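Local atomic coordinates of oxysterol-binding protein homolog 3 (Saccharomyces cerevisiae, PDB entry 4IC4), a protein that carries lipids, including sterols, in a hydrophobic pocket and transfers them between membranes through the cytosol in phosphoinositide-coupled transport. Residues Pro68-Gln73 / Thr319-Arg324; Arg110-Thr115 / Glu212-Pro217; Gly193-Trp198 / His224-Asp229. All blocks are in the same frame, centred on the assembly; numbering follows the deposited sequence.

How the interactions relate
The first segment met from the N terminus is 68-73, which runs into helix 71-76. It meets 319-324, in the loop before helix 325-331, so interaction 1 closes the longest loop. Interactions 2 and 3 are both nested inside it. Interaction 2 joins 110-115, after helix 94-104, to the start of strand 214-225. Interaction 3 joins strand 195-199 to the far end of that same strand. The loops of interactions 2 and 3 cross, because 193-198 falls between 110-115 and 212-217, and 224-229 lies beyond 212-217. Interactions 1 and 2 touch where I69 CD1 packs on R114 NH2 at 3.4 Å. Interaction 3 lies apart from both.

Interaction 1 of 3, residues Pro68-Gln73 / Thr319-Arg324; sequences PISILQ and TDSRLR
S70 and S321 meet hydroxyl to hydroxyl. S70 OG donates to S321 OG at 2.9 Å. The S321 hydroxyl also has a partner beyond the two segments, the carboxylate of E126. The contact is buried, so this chain of bonds satisfies polar atoms inside the domain.

The packing is light and centres on S321 CB. The Q73 amide lies against it, with CD 3.7 Å from S321 CB. L72 CD1 approaches S321 OG more loosely.

Further bonds hold each side in shape. S70 N donates to Q73 OE1 at 2.8 Å, in the carbonyl plane and on a lone pair. This fixes the amide that rests on S321. S70 OG in turn accepts a weak bond from Q73 N. On the other side, D320 OD2 is gripped from opposite faces of its plane. R322 N donates to D320 OD2 at 3.0 Å, making an Asx turn. R322 NH1 meets D320 OD2 in a salt bridge of 2.9 Å.

The reciprocal S70 and Q73 bonds are a capping box with S70 as N-cap of helix 71-76. Here the box docks on a 3-10 turn just before helix 325-331 of the OSBP-related domain.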
# COMPACT_ATOMS: atom_id res chain seq x y z
N PRO A 68 10.99 -0.57 8.33
CA PRO A 68 11.76 -1.25 7.30
C PRO A 68 11.14 -1.73 5.99
O PRO A 68 11.33 -2.88 5.59
CB PRO A 68 12.44 -2.39 8.07
CG PRO A 68 11.40 -2.75 9.08
CD PRO A 68 10.88 -1.40 9.55
N ILE A 69 10.40 -0.85 5.32
CA ILE A 69 9.82 -1.16 4.01
C ILE A 69 9.72 0.15 3.23
O ILE A 69 9.79 1.23 3.81
CB ILE A 69 8.39 -1.80 4.07
CG1 ILE A 69 7.41 -0.86 4.77
CG2 ILE A 69 8.45 -3.17 4.73
CD1 ILE A 69 5.96 -1.28 4.59
N SER A 70 9.59 0.05 1.91
CA SER A 70 9.46 1.24 1.06
C SER A 70 7.98 1.52 0.83
O SER A 70 7.13 0.69 1.14
CB SER A 70 10.15 1.02 -0.29
OG SER A 70 9.39 0.14 -1.10
N ILE A 71 7.67 2.69 0.27
CA ILE A 71 6.27 3.02 0.02
C ILE A 71 5.66 2.04 -0.99
O ILE A 71 4.48 1.73 -0.92
CB ILE A 71 6.11 4.46 -0.50
CG1 ILE A 71 6.58 5.45 0.57
CG2 ILE A 71 4.64 4.73 -0.85
CD1 ILE A 71 6.47 6.90 0.16
N LEU A 72 6.47 1.55 -1.92
CA LEU A 72 5.96 0.59 -2.89
C LEU A 72 5.49 -0.66 -2.15
O LEU A 72 4.46 -1.25 -2.49
CB LEU A 72 7.05 0.20 -3.90
CG LEU A 72 7.55 1.31 -4.83
CD1 LEU A 72 8.73 0.79 -5.65
CD2 LEU A 72 6.43 1.78 -5.73
N GLN A 73 6.25 -1.07 -1.14
CA GLN A 73 5.88 -2.23 -0.35
C GLN A 73 4.63 -1.94 0.49
O GLN A 73 3.74 -2.79 0.60
CB GLN A 73 7.07 -2.66 0.53
CG GLN A 73 8.22 -3.21 -0.33
CD GLN A 73 9.51 -3.45 0.44
OE1 GLN A 73 10.01 -2.57 1.14
NE2 GLN A 73 10.06 -4.66 0.30
N THR A 319 16.90 -2.84 -9.25
CA THR A 319 16.05 -1.84 -8.62
C THR A 319 15.02 -2.24 -7.56
O THR A 319 14.35 -1.37 -7.01
CB THR A 319 15.27 -1.09 -9.72
OG1 THR A 319 14.52 -2.04 -10.48
CG2 THR A 319 16.23 -0.35 -10.66
N ASP A 320 14.88 -3.53 -7.27
CA ASP A 320 13.87 -3.95 -6.30
C ASP A 320 14.12 -3.42 -4.88
O ASP A 320 15.26 -3.35 -4.43
CB ASP A 320 13.78 -5.48 -6.27
CG ASP A 320 12.51 -5.98 -5.61
OD1 ASP A 320 11.46 -6.03 -6.28
OD2 ASP A 320 12.56 -6.32 -4.41
N SER A 321 13.05 -3.06 -4.19
CA SER A 321 13.16 -2.54 -2.82
C SER A 321 13.89 -3.52 -1.90
O SER A 321 14.52 -3.10 -0.93
CB SER A 321 11.78 -2.25 -2.24
OG SER A 321 11.12 -1.21 -2.94
N ARG A 322 13.80 -4.81 -2.18
CA ARG A 322 14.47 -5.81 -1.35
C ARG A 322 15.99 -5.69 -1.43
O ARG A 322 16.70 -6.26 -0.60
CB ARG A 322 14.09 -7.22 -1.77
CG ARG A 322 12.62 -7.57 -1.63
CD ARG A 322 12.39 -9.00 -2.06
NE ARG A 322 10.98 -9.38 -2.04
CZ ARG A 322 10.09 -9.05 -2.97
NH1 ARG A 322 10.46 -8.32 -4.02
NH2 ARG A 322 8.84 -9.46 -2.87
N LEU A 323 16.49 -4.96 -2.42
CA LEU A 323 17.92 -4.80 -2.59
C LEU A 323 18.46 -3.49 -2.01
O LEU A 323 19.67 -3.23 -2.08
CB LEU A 323 18.29 -4.93 -4.08
CG LEU A 323 17.85 -6.26 -4.72
CD1 LEU A 323 18.28 -6.30 -6.18
CD2 LEU A 323 18.46 -7.43 -3.94
N ARG A 324 17.59 -2.67 -1.44
CA ARG A 324 18.04 -1.41 -0.86
C ARG A 324 18.84 -1.66 0.41
O ARG A 324 18.37 -2.32 1.35
CB ARG A 324 16.86 -0.49 -0.56
CG ARG A 324 16.40 0.25 -1.80
CD ARG A 324 15.41 1.35 -1.52
NE ARG A 324 15.90 2.35 -0.57
CZ ARG A 324 15.34 3.55 -0.43
NH1 ARG A 324 14.30 3.88 -1.19
NH2 ARG A 324 15.78 4.41 0.47

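Interaction 2 of 3, residues Arg110-Thr115 / Glu212-Pro217; sequences RDKTRT and ERYMEP
K112 and T115 press one face of a short 3-10 turn onto the start of strand 214-225, a strand of the beta barrel of the OSBP-related domain. An Asx turn opens the 3-10 turn: D111 OD1 accepts from T113 N at 2.8 Å.

The K112 chain is fully extended and runs alongside the Y214 side chain. Its CG stands anti to the carbonyl carbon (chi1 -66°). Both side chains point the same way, with K112 CG 3.6 Å from Y214 CB. The E212 side chain crosses K112 at about a right angle. E212 OE2 lies against the methylene carbons and comes within 3.0 Å of K112 CD. The charges do not pair directly, since K112 NZ stays 4.4 Å from E212 OE2. The amine bonds instead to a water, which donates to E212 O. A second water donates to R213 O and, weakly, to K112 O.

T115 faces the strand more deeply. Its side chain and that of M215 slide past each other in opposite directions, and T115 CG2 touches M215 CG at 3.5 Å. M215 SD also lies against T115 CG2. M215 packs further on T203 and L205 of strand 203-206. The R213 guanidinium comes obliquely to T115 O, with R213 NH2 3.0 Å away at too poor an angle for a hydrogen bond.

The T115 hydroxyl turns back to its own segment. With OG1 between the backbone N and the carbonyl carbon (chi1 69°), T115 OG1 donates to K112 O at 2.7 Å, in the carbonyl plane. K112 O also accepts from T115 N at 3.0 Å.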
# COMPACT_ATOMS: atom_id res chain seq x y z
N ARG A 110 -4.43 -1.38 12.71
CA ARG A 110 -5.16 -1.75 13.91
C ARG A 110 -4.28 -1.66 15.15
O ARG A 110 -4.75 -1.25 16.22
CB ARG A 110 -5.80 -3.14 13.77
CG ARG A 110 -4.89 -4.33 13.50
CD ARG A 110 -5.80 -5.52 13.20
NE ARG A 110 -5.16 -6.81 12.99
CZ ARG A 110 -4.54 -7.18 11.87
NH1 ARG A 110 -4.44 -6.35 10.85
NH2 ARG A 110 -4.08 -8.42 11.75
N ASP A 111 -3.02 -2.05 15.03
CA ASP A 111 -2.10 -1.92 16.15
C ASP A 111 -1.52 -0.52 15.97
O ASP A 111 -0.79 -0.26 15.01
CB ASP A 111 -0.97 -2.95 16.09
CG ASP A 111 -0.06 -2.89 17.30
OD1 ASP A 111 0.27 -1.76 17.73
OD2 ASP A 111 0.34 -3.95 17.83
N LYS A 112 -1.87 0.38 16.88
CA LYS A 112 -1.42 1.76 16.82
C LYS A 112 0.08 1.94 16.63
O LYS A 112 0.53 2.99 16.17
CB LYS A 112 -1.87 2.51 18.07
CG LYS A 112 -3.38 2.66 18.17
CD LYS A 112 -3.80 3.36 19.46
CE LYS A 112 -5.31 3.52 19.52
NZ LYS A 112 -5.76 4.14 20.80
N THR A 113 0.86 0.92 16.97
CA THR A 113 2.31 1.00 16.83
C THR A 113 2.68 1.31 15.37
O THR A 113 3.64 2.03 15.11
CB THR A 113 2.98 -0.32 17.26
OG1 THR A 113 2.57 -0.66 18.59
CG2 THR A 113 4.50 -0.19 17.22
N ARG A 114 1.91 0.77 14.43
CA ARG A 114 2.17 0.97 13.01
C ARG A 114 2.12 2.44 12.59
O ARG A 114 2.76 2.83 11.60
CB ARG A 114 1.17 0.16 12.17
CG ARG A 114 1.50 0.09 10.67
CD ARG A 114 2.72 -0.79 10.41
NE ARG A 114 3.25 -0.62 9.06
CZ ARG A 114 2.85 -1.31 7.99
NH1 ARG A 114 1.91 -2.24 8.07
NH2 ARG A 114 3.41 -1.05 6.81
N THR A 115 1.39 3.27 13.33
CA THR A 115 1.28 4.68 12.98
C THR A 115 2.44 5.55 13.47
O THR A 115 2.48 6.75 13.17
CB THR A 115 -0.04 5.28 13.52
OG1 THR A 115 0.02 5.35 14.95
CG2 THR A 115 -1.23 4.43 13.10
N GLU A 212 -0.68 8.50 22.78
CA GLU A 212 -0.35 7.48 21.80
C GLU A 212 -0.96 7.82 20.44
O GLU A 212 -2.19 7.88 20.30
CB GLU A 212 -0.84 6.11 22.27
CG GLU A 212 -0.46 4.96 21.37
CD GLU A 212 -0.78 3.61 21.98
OE1 GLU A 212 -0.24 3.30 23.06
OE2 GLU A 212 -1.56 2.85 21.37
N ARG A 213 -0.10 8.07 19.46
CA ARG A 213 -0.54 8.40 18.11
C ARG A 213 -1.34 7.24 17.52
O ARG A 213 -1.11 6.09 17.87
CB ARG A 213 0.67 8.69 17.23
CG ARG A 213 1.47 9.91 17.64
CD ARG A 213 2.85 9.93 16.99
NE ARG A 213 2.78 9.73 15.55
CZ ARG A 213 3.84 9.69 14.75
NH1 ARG A 213 5.06 9.84 15.25
NH2 ARG A 213 3.69 9.49 13.44
N TYR A 214 -2.27 7.56 16.64
CA TYR A 214 -3.08 6.54 15.98
C TYR A 214 -3.74 7.10 14.73
O TYR A 214 -3.79 8.31 14.52
CB TYR A 214 -4.15 5.99 16.94
CG TYR A 214 -5.25 6.95 17.31
CD1 TYR A 214 -6.36 7.12 16.48
CD2 TYR A 214 -5.20 7.69 18.49
CE1 TYR A 214 -7.39 8.00 16.82
CE2 TYR A 214 -6.22 8.57 18.83
CZ TYR A 214 -7.31 8.72 18.00
OH TYR A 214 -8.31 9.60 18.35
N MET A 215 -4.25 6.20 13.89
CA MET A 215 -4.91 6.59 12.66
C MET A 215 -6.31 6.03 12.58
O MET A 215 -6.61 4.98 13.16
CB MET A 215 -4.11 6.10 11.45
CG MET A 215 -2.85 6.87 11.18
SD MET A 215 -1.87 6.13 9.86
CE MET A 215 -2.98 6.28 8.47
N GLU A 216 -7.18 6.74 11.87
CA GLU A 216 -8.56 6.30 11.70
C GLU A 216 -9.11 6.87 10.40
O GLU A 216 -8.76 7.98 9.99
CB GLU A 216 -9.42 6.75 12.89
CG GLU A 216 -9.73 8.24 12.92
CD GLU A 216 -10.53 8.66 14.14
OE1 GLU A 216 -11.11 9.76 14.12
OE2 GLU A 216 -10.58 7.88 15.12
N PRO A 217 -9.97 6.11 9.72
CA PRO A 217 -10.56 6.58 8.47
C PRO A 217 -11.64 7.60 8.80
O PRO A 217 -12.21 7.57 9.89
CB PRO A 217 -11.12 5.31 7.84
CG PRO A 217 -11.54 4.53 9.04
CD PRO A 217 -10.38 4.72 10.00
O HOH W 1 1.28 4.52 18.52
O HOH W 2 -4.16 6.44 21.52

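Interaction 3 of 3, residues Gly193-Trp198 / His224-Asp229; sequences GELFEW and HSSKGD
E194 stretches across to S225, its chain extended and CG trans to the backbone N (chi1 -178°). S225 OG donates to E194 OE1 over a short 2.5 Å, using the anti lone pair of the carboxylate. S225 OG also accepts from K227 N at 3.0 Å, which makes an ST turn. K227 crosses E194 at about a right angle. Its aliphatic chain lies against the carboxylate, with K227 CG 3.7 Å from E194 OE1. A water links E194 OE1 to D229 OD2, which also has a salt bridge to R260.

S226 points its hydroxyl at the neighbouring strand. L195 N donates to S226 OG at 2.9 Å, nearly straight at 176°. S226 N donates to L195 O. F196 sets its ring obliquely against S225, and F196 CE1 meets S225 CB at 3.7 Å.

The backbones pair antiparallel. E197 and H224 exchange both bonds, with E197 N to H224 O at 2.9 Å, while F196 and S225 form the adjoining non-hydrogen-bonded pair.

The type I turn S225-G228 makes an antiparallel beta hairpin of barrel strands 214-225 and 230-235. Strand 195-199 lies between strands 177-189 and 214-225, and W198 packs on V98, F101 and A102 of helix 94-104.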
# COMPACT_ATOMS: atom_id res chain seq x y z
N GLY A 193 -15.17 -9.19 -17.49
CA GLY A 193 -14.82 -7.87 -17.96
C GLY A 193 -15.43 -6.77 -17.10
O GLY A 193 -15.21 -5.59 -17.36
N GLU A 194 -16.21 -7.15 -16.09
CA GLU A 194 -16.83 -6.14 -15.22
C GLU A 194 -15.73 -5.33 -14.55
O GLU A 194 -14.73 -5.89 -14.08
CB GLU A 194 -17.72 -6.79 -14.16
CG GLU A 194 -18.43 -5.77 -13.27
CD GLU A 194 -19.44 -6.38 -12.31
OE1 GLU A 194 -20.08 -5.62 -11.55
OE2 GLU A 194 -19.61 -7.62 -12.30
N LEU A 195 -15.91 -4.02 -14.51
CA LEU A 195 -14.92 -3.13 -13.91
C LEU A 195 -15.42 -2.51 -12.61
O LEU A 195 -16.61 -2.26 -12.45
CB LEU A 195 -14.57 -2.00 -14.88
CG LEU A 195 -14.17 -2.37 -16.31
CD1 LEU A 195 -13.89 -1.09 -17.10
CD2 LEU A 195 -12.94 -3.27 -16.29
N PHE A 196 -14.49 -2.28 -11.69
CA PHE A 196 -14.81 -1.66 -10.41
C PHE A 196 -13.78 -0.57 -10.20
O PHE A 196 -12.60 -0.75 -10.52
CB PHE A 196 -14.73 -2.67 -9.27
CG PHE A 196 -15.72 -3.78 -9.38
CD1 PHE A 196 -16.97 -3.69 -8.78
CD2 PHE A 196 -15.41 -4.93 -10.10
CE1 PHE A 196 -17.90 -4.72 -8.89
CE2 PHE A 196 -16.33 -5.97 -10.22
CZ PHE A 196 -17.58 -5.87 -9.62
N GLU A 197 -14.20 0.57 -9.67
CA GLU A 197 -13.30 1.68 -9.43
C GLU A 197 -13.59 2.35 -8.10
O GLU A 197 -14.73 2.37 -7.63
CB GLU A 197 -13.42 2.72 -10.54
CG GLU A 197 -12.98 2.25 -11.91
CD GLU A 197 -13.29 3.26 -13.00
OE1 GLU A 197 -12.90 4.43 -12.86
OE2 GLU A 197 -13.93 2.87 -14.01
N TRP A 198 -12.54 2.87 -7.47
CA TRP A 198 -12.68 3.57 -6.21
C TRP A 198 -11.39 4.28 -5.86
O TRP A 198 -10.32 3.94 -6.36
CB TRP A 198 -13.10 2.61 -5.09
CG TRP A 198 -12.03 1.67 -4.58
CD1 TRP A 198 -11.16 1.90 -3.55
CD2 TRP A 198 -11.75 0.35 -5.06
NE1 TRP A 198 -10.36 0.79 -3.36
CE2 TRP A 198 -10.70 -0.17 -4.28
CE3 TRP A 198 -12.29 -0.44 -6.09
CZ2 TRP A 198 -10.18 -1.45 -4.48
CZ3 TRP A 198 -11.77 -1.72 -6.29
CH2 TRP A 198 -10.72 -2.21 -5.49
N HIS A 224 -17.64 1.83 -7.43
CA HIS A 224 -18.57 1.80 -8.56
C HIS A 224 -18.27 0.69 -9.55
O HIS A 224 -17.11 0.45 -9.90
CB HIS A 224 -18.55 3.15 -9.27
CG HIS A 224 -19.09 4.28 -8.44
ND1 HIS A 224 -20.43 4.42 -8.15
CD2 HIS A 224 -18.45 5.30 -7.81
CE1 HIS A 224 -20.60 5.48 -7.38
NE2 HIS A 224 -19.42 6.03 -7.16
N SER A 225 -19.32 0.03 -10.01
CA SER A 225 -19.20 -1.05 -10.98
C SER A 225 -19.64 -0.57 -12.35
O SER A 225 -20.53 0.27 -12.47
CB SER A 225 -20.08 -2.23 -10.57
OG SER A 225 -20.27 -3.11 -11.66
N SER A 226 -19.01 -1.10 -13.39
CA SER A 226 -19.36 -0.73 -14.75
C SER A 226 -20.78 -1.17 -15.08
O SER A 226 -21.35 -0.76 -16.09
CB SER A 226 -18.37 -1.36 -15.74
OG SER A 226 -18.32 -2.77 -15.60
N LYS A 227 -21.36 -2.01 -14.22
CA LYS A 227 -22.72 -2.48 -14.45
C LYS A 227 -23.77 -1.63 -13.74
O LYS A 227 -24.96 -1.94 -13.78
CB LYS A 227 -22.85 -3.95 -14.01
CG LYS A 227 -21.84 -4.87 -14.70
CD LYS A 227 -22.41 -6.23 -15.04
CE LYS A 227 -22.91 -6.97 -13.81
NZ LYS A 227 -23.43 -8.33 -14.16
N GLY A 228 -23.33 -0.54 -13.11
CA GLY A 228 -24.25 0.35 -12.44
C GLY A 228 -24.31 0.28 -10.92
O GLY A 228 -24.69 1.25 -10.27
N ASP A 229 -23.94 -0.87 -10.36
CA ASP A 229 -23.96 -1.04 -8.91
C ASP A 229 -23.06 -0.03 -8.22
O ASP A 229 -22.04 0.39 -8.77
CB ASP A 229 -23.49 -2.45 -8.54
CG ASP A 229 -24.37 -3.53 -9.14
OD1 ASP A 229 -25.37 -3.92 -8.50
OD2 ASP A 229 -24.05 -3.98 -10.26
O HOH W 3 -22.28 -5.87 -10.06
O HOH W 4 -16.29 1.16 -12.91